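Local coordinates for putative Nitroreductase (Anabaena variabilis ATCC 29413, PDB 3EO7), which binds flavin mononucleotide and probably acts as an FMN-dependent oxidoreductase of the nitroreductase family, at residues W71-R76 / D239-Q244; G395-A400 / L406-F411; R180-I185 / K272-H277. All coordinates share one frame; numbering follows the deposited sequence.

Interaction 1: W71-R76 / D239-Q244; sequences WQRLSR and DLLDIQ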
loop_
_atom_site.group_PDB
_atom_site.type_symbol
_atom_site.label_atom_id
_atom_site.label_comp_id
_atom_site.label_asym_id
_atom_site.label_seq_id
_atom_site.Cartn_x
_atom_site.Cartn_y
_atom_site.Cartn_z
ATOM N N TRP A 71 -13.233 -2.632 -22.628
ATOM C CA TRP A 71 -13.870 -3.130 -21.407
ATOM C C TRP A 71 -13.037 -4.252 -20.782
ATOM O O TRP A 71 -12.987 -4.341 -19.562
ATOM C CB TRP A 71 -15.303 -3.581 -21.649
ATOM C CG TRP A 71 -16.279 -2.432 -21.777
ATOM C CD1 TRP A 71 -16.865 -1.967 -22.916
ATOM C CD2 TRP A 71 -16.711 -1.573 -20.719
ATOM N NE1 TRP A 71 -17.677 -0.890 -22.620
ATOM C CE2 TRP A 71 -17.600 -0.630 -21.281
ATOM C CE3 TRP A 71 -16.487 -1.550 -19.342
ATOM C CZ2 TRP A 71 -18.228 0.346 -20.518
ATOM C CZ3 TRP A 71 -17.107 -0.581 -18.583
ATOM C CH2 TRP A 71 -17.969 0.356 -19.178
ATOM N N GLN A 72 -12.411 -5.105 -21.592
ATOM C CA GLN A 72 -11.526 -6.172 -21.078
ATOM C C GLN A 72 -10.374 -5.583 -20.268
ATOM O O GLN A 72 -10.019 -6.104 -19.221
ATOM C CB GLN A 72 -10.902 -7.014 -22.185
ATOM C CG GLN A 72 -11.810 -8.038 -22.836
ATOM C CD GLN A 72 -11.167 -8.690 -24.071
ATOM O OE1 GLN A 72 -9.934 -8.804 -24.161
ATOM N NE2 GLN A 72 -12.005 -9.110 -25.029
ATOM N N ARG A 73 -9.803 -4.494 -20.753
ATOM C CA ARG A 73 -8.706 -3.851 -20.043
ATOM C C ARG A 73 -9.173 -3.291 -18.700
ATOM O O ARG A 73 -8.509 -3.500 -17.695
ATOM C CB ARG A 73 -8.087 -2.742 -20.907
ATOM C CG ARG A 73 -7.452 -3.229 -22.205
ATOM C CD ARG A 73 -7.165 -2.042 -23.113
ATOM N NE ARG A 73 -6.096 -1.225 -22.546
ATOM C CZ ARG A 73 -5.857 0.043 -22.851
ATOM N NH1 ARG A 73 -6.650 0.700 -23.701
ATOM N NH2 ARG A 73 -4.852 0.667 -22.275
ATOM N N LEU A 74 -10.320 -2.596 -18.672
ATOM C CA LEU A 74 -10.825 -2.047 -17.390
ATOM C C LEU A 74 -11.196 -3.180 -16.411
ATOM O O LEU A 74 -10.904 -3.130 -15.215
ATOM C CB LEU A 74 -12.070 -1.149 -17.622
ATOM C CG LEU A 74 -12.622 -0.508 -16.316
ATOM C CD1 LEU A 74 -11.565 0.403 -15.667
ATOM C CD2 LEU A 74 -13.965 0.236 -16.601
ATOM N N SER A 75 -11.841 -4.211 -16.939
ATOM C CA SER A 75 -12.273 -5.365 -16.132
ATOM C C SER A 75 -11.064 -6.045 -15.488
ATOM O O SER A 75 -11.033 -6.330 -14.279
ATOM C CB SER A 75 -13.056 -6.343 -17.014
ATOM O OG SER A 75 -13.433 -7.506 -16.296
ATOM N N ARG A 76 -10.050 -6.292 -16.295
ATOM C CA ARG A 76 -8.824 -6.921 -15.807
ATOM C C ARG A 76 -8.041 -6.049 -14.836
ATOM O O ARG A 76 -7.519 -6.549 -13.819
ATOM C CB ARG A 76 -7.957 -7.345 -17.001
ATOM C CG ARG A 76 -6.682 -8.125 -16.675
ATOM C CD ARG A 76 -5.876 -8.429 -17.956
ATOM N NE ARG A 76 -6.722 -9.034 -18.981
ATOM C CZ ARG A 76 -6.950 -10.340 -19.119
ATOM N NH1 ARG A 76 -6.381 -11.227 -18.294
ATOM N NH2 ARG A 76 -7.758 -10.764 -20.103
ATOM N N ASP A 239 -4.030 6.016 -20.536
ATOM C CA ASP A 239 -4.069 4.946 -21.506
ATOM C C ASP A 239 -2.815 5.029 -22.376
ATOM O O ASP A 239 -2.708 5.892 -23.248
ATOM C CB ASP A 239 -5.308 5.101 -22.362
ATOM C CG ASP A 239 -5.477 3.978 -23.358
ATOM O OD1 ASP A 239 -4.532 3.191 -23.563
ATOM O OD2 ASP A 239 -6.568 3.917 -23.963
ATOM N N LEU A 240 -1.870 4.143 -22.124
ATOM C CA LEU A 240 -0.611 4.163 -22.839
ATOM C C LEU A 240 -0.732 3.809 -24.331
ATOM O O LEU A 240 0.211 4.013 -25.107
ATOM C CB LEU A 240 0.425 3.280 -22.125
ATOM C CG LEU A 240 0.787 3.670 -20.694
ATOM C CD1 LEU A 240 1.778 2.661 -20.154
ATOM C CD2 LEU A 240 1.332 5.122 -20.569
ATOM N N LEU A 241 -1.888 3.321 -24.751
ATOM C CA LEU A 241 -2.114 3.069 -26.172
ATOM C C LEU A 241 -2.487 4.377 -26.891
ATOM O O LEU A 241 -2.543 4.421 -28.114
ATOM C CB LEU A 241 -3.182 2.011 -26.362
ATOM C CG LEU A 241 -2.837 0.681 -25.683
ATOM C CD1 LEU A 241 -3.943 -0.299 -26.014
ATOM C CD2 LEU A 241 -1.469 0.175 -26.094
ATOM N N ASP A 242 -2.737 5.439 -26.124
ATOM C CA ASP A 242 -2.992 6.780 -26.667
ATOM C C ASP A 242 -1.691 7.565 -26.467
ATOM O O ASP A 242 -1.301 7.844 -25.336
ATOM C CB ASP A 242 -4.168 7.418 -25.931
ATOM C CG ASP A 242 -4.501 8.843 -26.376
ATOM O OD1 ASP A 242 -3.773 9.442 -27.186
ATOM O OD2 ASP A 242 -5.541 9.358 -25.887
ATOM N N ILE A 243 -1.027 7.904 -27.566
ATOM C CA ILE A 243 0.228 8.641 -27.533
ATOM C C ILE A 243 0.099 9.863 -26.639
ATOM O O ILE A 243 1.004 10.210 -25.899
ATOM C CB ILE A 243 0.648 9.125 -28.955
ATOM C CG1 ILE A 243 0.928 7.930 -29.891
ATOM C CG2 ILE A 243 1.865 10.017 -28.849
ATOM C CD1 ILE A 243 1.080 8.269 -31.362
ATOM N N GLN A 244 -1.059 10.512 -26.692
ATOM C CA GLN A 244 -1.276 11.740 -25.910
ATOM C C GLN A 244 -1.378 11.551 -24.384
ATOM O O GLN A 244 -1.290 12.521 -23.626
ATOM C CB GLN A 244 -2.511 12.451 -26.442
ATOM C CG GLN A 244 -2.292 12.907 -27.876
ATOM C CD GLN A 244 -1.245 13.993 -27.930
ATOM O OE1 GLN A 244 -1.397 15.006 -27.259
ATOM N NE2 GLN A 244 -0.182 13.801 -28.716
#
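Arg73 reaches out from helix 66-82 to the carboxylate of Asp239, where strand 229-239 ends, and the two side chains meet at about a right angle. The backbones stay well apart, with 10.1 Å between the CA atoms of Arg73 and Asp239, and the arginine chain, bent at chi3 (69°), spans the gap. Its guanidinium presents an edge to the acid: NH2 gives the stronger bond, 2.9 Å to Asp239 OD1, while NH1 makes a weak one of 3.2 Å to Asp239 OD2. The pairing is two-pronged but not coplanar. The guanidinium and carboxylate planes are turned 54° apart, and although OD1 lies almost in the guanidinium plane, NH2 meets that oxygen from above the carboxylate.

The opposite face of the carboxylate is used by the backbone N of Leu241, 2.9 Å from Asp239 OD1, which makes an Asx turn within the type I turn from Asp239 to Asp242. Asp239 CG stands anti to its own N (chi1 -177°), beside the carbonyl carbon, and from there OD1 serves both the turn and the arginine. The same turn brings Leu241 over the guanidinium: CD1 sits above the centre of the flat group, 3.7 Å from Arg73 CZ. Farther back along the arginine, NE is hydrogen-bonded to the carbonyl of Thr203, in the loop before strand 205-207.

Replacing Asp239 by an alanine would probably leave the guanidinium charge without its acidic mate here and deprive the Leu241 amide of its side-chain acceptor. The chemistry is that of a surface salt bridge with an apolar lid, in which one carboxylate oxygen both shapes a turn and ties the strand end to a helix.

Interaction 2: G395-A400 / L406-F411; sequences GCYYYA and LRQIRF. With PGR (R-1,2-propanediol), chain S; ACT (acetate ion), chain P.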
loop_
_atom_site.group_PDB
_atom_site.type_symbol
_atom_site.label_atom_id
_atom_site.label_comp_id
_atom_site.label_asym_id
_atom_site.label_seq_id
_atom_site.Cartn_x
_atom_site.Cartn_y
_atom_site.Cartn_z
ATOM N N GLY A 395 22.182 -11.440 10.990
ATOM C CA GLY A 395 22.326 -10.152 11.658
ATOM C C GLY A 395 21.356 -9.149 11.089
ATOM O O GLY A 395 20.322 -9.500 10.538
ATOM N N CYS A 396 21.708 -7.881 11.228
ATOM C CA CYS A 396 20.890 -6.800 10.738
ATOM C C CYS A 396 21.701 -6.015 9.740
ATOM O O CYS A 396 22.876 -5.707 9.971
ATOM C CB CYS A 396 20.428 -5.889 11.851
ATOM S SG CYS A 396 19.262 -4.625 11.197
ATOM N N TYR A 397 21.047 -5.677 8.629
ATOM C CA TYR A 397 21.669 -4.962 7.523
ATOM C C TYR A 397 20.840 -3.769 7.124
ATOM O O TYR A 397 19.621 -3.838 7.047
ATOM C CB TYR A 397 21.783 -5.880 6.292
ATOM C CG TYR A 397 22.650 -7.090 6.507
ATOM C CD1 TYR A 397 22.151 -8.208 7.161
ATOM C CD2 TYR A 397 23.972 -7.112 6.070
ATOM C CE1 TYR A 397 22.928 -9.304 7.369
ATOM C CE2 TYR A 397 24.781 -8.237 6.267
ATOM C CZ TYR A 397 24.247 -9.328 6.931
ATOM O OH TYR A 397 25.028 -10.438 7.138
ATOM N N TYR A 398 21.499 -2.655 6.885
ATOM C CA TYR A 398 20.848 -1.536 6.214
ATOM C C TYR A 398 20.839 -1.868 4.727
ATOM O O TYR A 398 21.835 -2.352 4.184
ATOM C CB TYR A 398 21.666 -0.271 6.409
ATOM C CG TYR A 398 21.192 0.915 5.615
ATOM C CD1 TYR A 398 19.946 1.483 5.840
ATOM C CD2 TYR A 398 22.043 1.518 4.693
ATOM C CE1 TYR A 398 19.521 2.616 5.133
ATOM C CE2 TYR A 398 21.650 2.671 4.007
ATOM C CZ TYR A 398 20.397 3.210 4.241
ATOM O OH TYR A 398 20.034 4.351 3.577
ATOM N N TYR A 399 19.713 -1.657 4.050
ATOM C CA TYR A 399 19.677 -1.850 2.624
ATOM C C TYR A 399 19.724 -0.457 1.962
ATOM O O TYR A 399 18.893 0.414 2.261
ATOM C CB TYR A 399 18.438 -2.619 2.176
ATOM C CG TYR A 399 18.289 -2.676 0.653
ATOM C CD1 TYR A 399 19.288 -3.241 -0.150
ATOM C CD2 TYR A 399 17.140 -2.183 0.022
ATOM C CE1 TYR A 399 19.155 -3.293 -1.552
ATOM C CE2 TYR A 399 17.007 -2.230 -1.347
ATOM C CZ TYR A 399 18.017 -2.773 -2.144
ATOM O OH TYR A 399 17.872 -2.829 -3.516
ATOM N N ALA A 400 20.751 -0.262 1.135
ATOM C CA ALA A 400 21.031 0.970 0.394
ATOM C C ALA A 400 20.585 0.728 -1.063
ATOM O O ALA A 400 21.313 0.157 -1.859
ATOM C CB ALA A 400 22.559 1.284 0.446
ATOM N N LEU A 406 23.879 -4.173 0.901
ATOM C CA LEU A 406 23.512 -4.444 2.274
ATOM C C LEU A 406 24.746 -4.016 3.081
ATOM O O LEU A 406 25.879 -4.292 2.690
ATOM C CB LEU A 406 23.236 -5.912 2.545
ATOM C CG LEU A 406 21.989 -6.489 1.876
ATOM C CD1 LEU A 406 21.945 -8.028 1.948
ATOM C CD2 LEU A 406 20.747 -5.848 2.493
ATOM N N ARG A 407 24.521 -3.282 4.162
ATOM C CA ARG A 407 25.619 -2.838 5.044
ATOM C C ARG A 407 25.320 -3.441 6.418
ATOM O O ARG A 407 24.262 -3.168 6.977
ATOM C CB ARG A 407 25.685 -1.320 5.050
ATOM C CG ARG A 407 25.871 -0.789 3.626
ATOM C CD ARG A 407 25.897 0.691 3.492
ATOM N NE ARG A 407 26.095 1.063 2.088
ATOM C CZ ARG A 407 25.820 2.253 1.558
ATOM N NH1 ARG A 407 25.266 3.208 2.281
ATOM N NH2 ARG A 407 26.071 2.472 0.271
ATOM N N GLN A 408 26.198 -4.329 6.898
ATOM C CA GLN A 408 25.964 -5.057 8.171
ATOM C C GLN A 408 26.162 -4.129 9.356
ATOM O O GLN A 408 27.232 -3.553 9.531
ATOM C CB GLN A 408 26.901 -6.247 8.307
ATOM C CG GLN A 408 26.560 -7.200 9.438
ATOM C CD GLN A 408 27.567 -8.296 9.553
ATOM O OE1 GLN A 408 28.649 -8.102 10.123
ATOM N NE2 GLN A 408 27.225 -9.476 9.032
ATOM N N ILE A 409 25.110 -3.979 10.140
ATOM C CA ILE A 409 25.143 -3.117 11.320
ATOM C C ILE A 409 25.113 -3.912 12.627
ATOM O O ILE A 409 25.464 -3.370 13.649
ATOM C CB ILE A 409 24.130 -1.992 11.265
ATOM C CG1 ILE A 409 22.693 -2.501 11.319
ATOM C CG2 ILE A 409 24.430 -1.069 10.028
ATOM C CD1 ILE A 409 21.646 -1.330 11.340
ATOM N N ARG A 410 24.689 -5.182 12.585
ATOM C CA ARG A 410 24.762 -6.060 13.742
ATOM C C ARG A 410 24.969 -7.501 13.249
ATOM O O ARG A 410 24.456 -7.885 12.186
ATOM C CB ARG A 410 23.521 -6.032 14.620
ATOM C CG ARG A 410 23.204 -4.744 15.339
ATOM C CD ARG A 410 24.206 -4.329 16.399
ATOM N NE ARG A 410 23.754 -3.120 17.106
ATOM C CZ ARG A 410 23.897 -1.879 16.639
ATOM N NH1 ARG A 410 24.500 -1.625 15.482
ATOM N NH2 ARG A 410 23.438 -0.863 17.350
ATOM N N PHE A 411 25.682 -8.264 14.066
ATOM C CA PHE A 411 25.979 -9.657 13.829
ATOM C C PHE A 411 25.396 -10.443 15.003
ATOM O O PHE A 411 25.927 -10.396 16.122
ATOM C CB PHE A 411 27.479 -9.886 13.692
ATOM C CG PHE A 411 27.869 -11.320 13.594
ATOM C CD1 PHE A 411 27.431 -12.082 12.519
ATOM C CD2 PHE A 411 28.637 -11.939 14.582
ATOM C CE1 PHE A 411 27.765 -13.389 12.420
ATOM C CE2 PHE A 411 28.976 -13.263 14.472
ATOM C CZ PHE A 411 28.554 -13.984 13.397
HETATM C C1 PGR S . 30.429 -4.157 10.858
HETATM C C2 PGR S . 30.060 -5.164 11.958
HETATM C C3 PGR S . 28.616 -4.934 12.426
HETATM O O1 PGR S . 29.758 -4.408 9.622
HETATM O O2 PGR S . 30.293 -6.539 11.614
HETATM C C ACT P . 23.389 2.325 15.465
HETATM O O ACT P . 23.604 1.558 14.459
HETATM O OXT ACT P . 23.744 1.943 16.621
HETATM C CH3 ACT P . 22.715 3.658 15.371
#
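Tyr397 crosses Gln408 obliquely, its CD2/CE2 side against the backbone and CB of this residue paired with it on the neighbouring strand, and Gln408 CG makes an off-centre CH-pi contact 4.2 Å from the ring centroid. The extended glutamine then carries its amide to the phenol: NE2 donates to Tyr397 OH at 3.1 Å, nearly in the amide plane, with ring and amide planes 57° apart. Glu393 fixes both ends of this bond, its carbonyl binding Tyr397 OH and its carboxylate Gln408 NE2. On the same face, Leu406 CD2 bridges the CB atoms of Tyr397 and Tyr399.

On the opposite face of the sheet, Tyr398 and Arg407 run side by side in the same direction. Tyr398 OH is held by Glu381, whereas the guanidinium pairs with Glu405 and has Ala400 CB over its centre, 3.6 Å from Arg407 CZ. Ile409 CG1 lies between its backbone N and carbonyl carbon (chi1 67°), 4.0 Å from Cys396 SG. Farther along, Arg410 NH2 holds an acetate, probably from the crystallisation liquor.

At Cys396 the register slips by one residue. Its carbonyl O accepts from both Ile409 N (2.8 Å) and Arg410 N (3.2 Å). This is a classic beta bulge in an antiparallel hairpin, whose strands 395-400 and 405-411 lie between strands 381-390 and 310-312 in the mixed sheet of the second nitroreductase-family region.

Interaction 3: R180-I185 / K272-H277; sequences RAYRRI and KYFHHH
Tyr182 leans out of helix 181-202 into the last turn of helix 270-276, and its ring carries the whole contact from one side, meeting Phe274 along one flank and His275 at the hydroxyl end. All three residues are buried. The closest approach is polar: Tyr182 OH lies 2.7 Å from His275 ND1 in a hydrogen bond whose donor could be either group. The hydroxyl comes in at the edge of the imidazole, near its plane, and the two rings stand rim to rim with their planes 63° apart, neither lying over the other.

Along the CD2/CE2 flank, Tyr182 CD2 touches Phe274 CD2 at 3.5 Å. The planes of these two rings are inclined at 74° and their centroids lie 5.3 Å apart, an oblique packing. Phe274 and His275, consecutive on the helix, divide the tyrosine between them, the phenylalanine taking this flank and the histidine the OH and CE1 side. Ile9 and Ala10 of helix 9-16 pack on Phe274, while Tyr13 and Arg454 touch Tyr182.

Beyond this cluster the contact quickly thins. Only 166 Å² is buried between the segments, and the nearest CA atoms, those of Tyr182 and His275, are 8.2 Å apart. Lys272 and His276 point away from helix 181-202 and bind the carbonyls of Leu227 and Pro226 instead. Tyr273 and His277, partly exposed, lie face to face on their own helix end, where His277 ND1 donates to Tyr273 O at 2.7 Å.

The arrangement is a small aromatic cluster with a buried tyrosine-histidine hydrogen bond, joining the start of the long helix 181-202 to the end of helix 270-276, with helix 9-16 packed against it.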
loop_
_atom_site.group_PDB
_atom_site.type_symbol
_atom_site.label_atom_id
_atom_site.label_comp_id
_atom_site.label_asym_id
_atom_site.label_seq_id
_atom_site.Cartn_x
_atom_site.Cartn_y
_atom_site.Cartn_z
ATOM N N ARG A 180 -5.398 2.555 16.419
ATOM C CA ARG A 180 -4.252 2.028 15.649
ATOM C C ARG A 180 -4.632 1.722 14.211
ATOM O O ARG A 180 -3.780 1.494 13.369
ATOM C CB ARG A 180 -3.715 0.748 16.286
ATOM C CG ARG A 180 -3.236 0.906 17.715
ATOM C CD ARG A 180 -2.397 -0.280 18.138
ATOM N NE ARG A 180 -1.725 -0.062 19.423
ATOM C CZ ARG A 180 -2.213 -0.369 20.615
ATOM N NH1 ARG A 180 -3.416 -0.904 20.753
ATOM N NH2 ARG A 180 -1.482 -0.136 21.701
ATOM N N ALA A 181 -5.944 1.641 13.938
ATOM C CA ALA A 181 -6.428 1.355 12.601
ATOM C C ALA A 181 -5.887 2.304 11.530
ATOM O O ALA A 181 -5.792 1.884 10.389
ATOM C CB ALA A 181 -7.974 1.338 12.524
ATOM N N TYR A 182 -5.590 3.562 11.855
ATOM C CA TYR A 182 -5.118 4.473 10.813
ATOM C C TYR A 182 -3.822 3.989 10.158
ATOM O O TYR A 182 -3.701 4.080 8.928
ATOM C CB TYR A 182 -4.985 5.908 11.303
ATOM C CG TYR A 182 -5.139 6.927 10.208
ATOM C CD1 TYR A 182 -6.390 7.147 9.607
ATOM C CD2 TYR A 182 -4.068 7.711 9.771
ATOM C CE1 TYR A 182 -6.548 8.099 8.609
ATOM C CE2 TYR A 182 -4.251 8.691 8.785
ATOM C CZ TYR A 182 -5.471 8.882 8.219
ATOM O OH TYR A 182 -5.619 9.853 7.259
ATOM N N ARG A 183 -2.887 3.418 10.940
ATOM C CA ARG A 183 -1.677 2.842 10.360
ATOM C C ARG A 183 -2.055 1.719 9.394
ATOM O O ARG A 183 -1.611 1.698 8.247
ATOM C CB ARG A 183 -0.781 2.230 11.446
ATOM C CG ARG A 183 -0.249 3.214 12.455
ATOM C CD ARG A 183 0.453 2.397 13.506
ATOM N NE ARG A 183 1.098 3.098 14.600
ATOM C CZ ARG A 183 2.298 2.760 15.084
ATOM N NH1 ARG A 183 3.041 1.834 14.483
ATOM N NH2 ARG A 183 2.786 3.384 16.142
ATOM N N ARG A 184 -2.893 0.797 9.874
ATOM C CA ARG A 184 -3.276 -0.377 9.085
ATOM C C ARG A 184 -4.037 0.009 7.807
ATOM O O ARG A 184 -3.801 -0.563 6.738
ATOM C CB ARG A 184 -4.110 -1.386 9.908
ATOM C CG ARG A 184 -3.520 -1.755 11.262
ATOM C CD ARG A 184 -2.156 -2.404 11.200
ATOM N NE ARG A 184 -1.879 -2.979 12.516
ATOM C CZ ARG A 184 -1.440 -2.303 13.572
ATOM N NH1 ARG A 184 -1.038 -1.045 13.489
ATOM N NH2 ARG A 184 -1.338 -2.930 14.733
ATOM N N ILE A 185 -4.941 0.973 7.911
ATOM C CA ILE A 185 -5.694 1.444 6.765
ATOM C C ILE A 185 -4.761 1.953 5.676
ATOM O O ILE A 185 -4.920 1.645 4.493
ATOM C CB ILE A 185 -6.636 2.594 7.199
ATOM C CG1 ILE A 185 -7.845 2.033 7.956
ATOM C CG2 ILE A 185 -7.146 3.409 5.974
ATOM C CD1 ILE A 185 -8.661 3.095 8.721
ATOM N N LYS A 272 -10.278 9.584 13.980
ATOM C CA LYS A 272 -11.025 10.544 13.156
ATOM C C LYS A 272 -10.466 11.956 13.310
ATOM O O LYS A 272 -10.385 12.708 12.319
ATOM C CB LYS A 272 -12.532 10.486 13.403
ATOM C CG LYS A 272 -13.127 9.161 12.939
ATOM C CD LYS A 272 -14.659 9.151 13.004
ATOM C CE LYS A 272 -15.232 7.767 12.737
ATOM N NZ LYS A 272 -16.684 7.763 12.634
ATOM N N TYR A 273 -10.091 12.313 14.540
ATOM C CA TYR A 273 -9.430 13.578 14.760
ATOM C C TYR A 273 -8.221 13.669 13.809
ATOM O O TYR A 273 -8.052 14.649 13.064
ATOM C CB TYR A 273 -8.996 13.741 16.221
ATOM C CG TYR A 273 -8.329 15.088 16.459
ATOM C CD1 TYR A 273 -6.966 15.258 16.249
ATOM C CD2 TYR A 273 -9.067 16.182 16.899
ATOM C CE1 TYR A 273 -6.367 16.481 16.426
ATOM C CE2 TYR A 273 -8.462 17.396 17.105
ATOM C CZ TYR A 273 -7.096 17.554 16.830
ATOM O OH TYR A 273 -6.477 18.770 17.040
ATOM N N PHE A 274 -7.389 12.627 13.801
ATOM C CA PHE A 274 -6.174 12.666 12.996
ATOM C C PHE A 274 -6.463 12.784 11.489
ATOM O O PHE A 274 -5.833 13.610 10.798
ATOM C CB PHE A 274 -5.303 11.465 13.312
ATOM C CG PHE A 274 -3.960 11.502 12.660
ATOM C CD1 PHE A 274 -3.140 12.611 12.764
ATOM C CD2 PHE A 274 -3.478 10.383 12.002
ATOM C CE1 PHE A 274 -1.870 12.627 12.160
ATOM C CE2 PHE A 274 -2.197 10.387 11.433
ATOM C CZ PHE A 274 -1.413 11.523 11.491
ATOM N N HIS A 275 -7.448 12.050 11.012
ATOM C CA HIS A 275 -7.789 12.122 9.592
ATOM C C HIS A 275 -8.280 13.525 9.228
ATOM O O HIS A 275 -7.881 14.078 8.214
ATOM C CB HIS A 275 -8.842 11.102 9.175
ATOM C CG HIS A 275 -9.086 11.106 7.709
ATOM N ND1 HIS A 275 -8.193 10.551 6.813
ATOM C CD2 HIS A 275 -10.059 11.696 6.968
ATOM C CE1 HIS A 275 -8.620 10.793 5.580
ATOM N NE2 HIS A 275 -9.765 11.456 5.650
ATOM N N HIS A 276 -9.112 14.118 10.081
ATOM C CA HIS A 276 -9.616 15.448 9.804
ATOM C C HIS A 276 -8.626 16.566 10.087
ATOM O O HIS A 276 -8.879 17.710 9.721
ATOM C CB HIS A 276 -10.917 15.689 10.549
ATOM C CG HIS A 276 -12.069 14.963 9.939
ATOM N ND1 HIS A 276 -13.075 15.617 9.246
ATOM C CD2 HIS A 276 -12.347 13.640 9.859
ATOM C CE1 HIS A 276 -13.946 14.722 8.807
ATOM N NE2 HIS A 276 -13.517 13.512 9.140
ATOM N N HIS A 277 -7.493 16.222 10.704
ATOM C CA HIS A 277 -6.448 17.187 10.969
ATOM C C HIS A 277 -5.179 16.924 10.136
ATOM O O HIS A 277 -4.078 17.343 10.498
ATOM C CB HIS A 277 -6.157 17.269 12.456
ATOM C CG HIS A 277 -7.250 17.927 13.235
ATOM N ND1 HIS A 277 -8.457 17.302 13.479
ATOM C CD2 HIS A 277 -7.333 19.152 13.806
ATOM C CE1 HIS A 277 -9.237 18.115 14.164
ATOM N NE2 HIS A 277 -8.577 19.238 14.395
#

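How the interactions relate
The three contacts are separate, with centres 32 to 42 Å apart and nearest atoms no closer than about 18 Å. Along the chain, interactions 1 and 3 alternate their segments: helix 66-82, helix 181-202, the end of strand 229-239, then helix 270-276. Both close before interaction 2 opens. Interactions 1 and 3 lie on opposite sides of the chain's centre. Interaction 1 borders the seven-stranded antiparallel sheet, whereas interaction 2 lies in the mixed sheet of the second nitroreductase-family region. Interaction 3 joins helices nearer the middle, with the side chain of Tyr182 about 12 Å from the FMN. Each thus ties together a different part of the fold, and none is formed by the annotated flavin-binding residues.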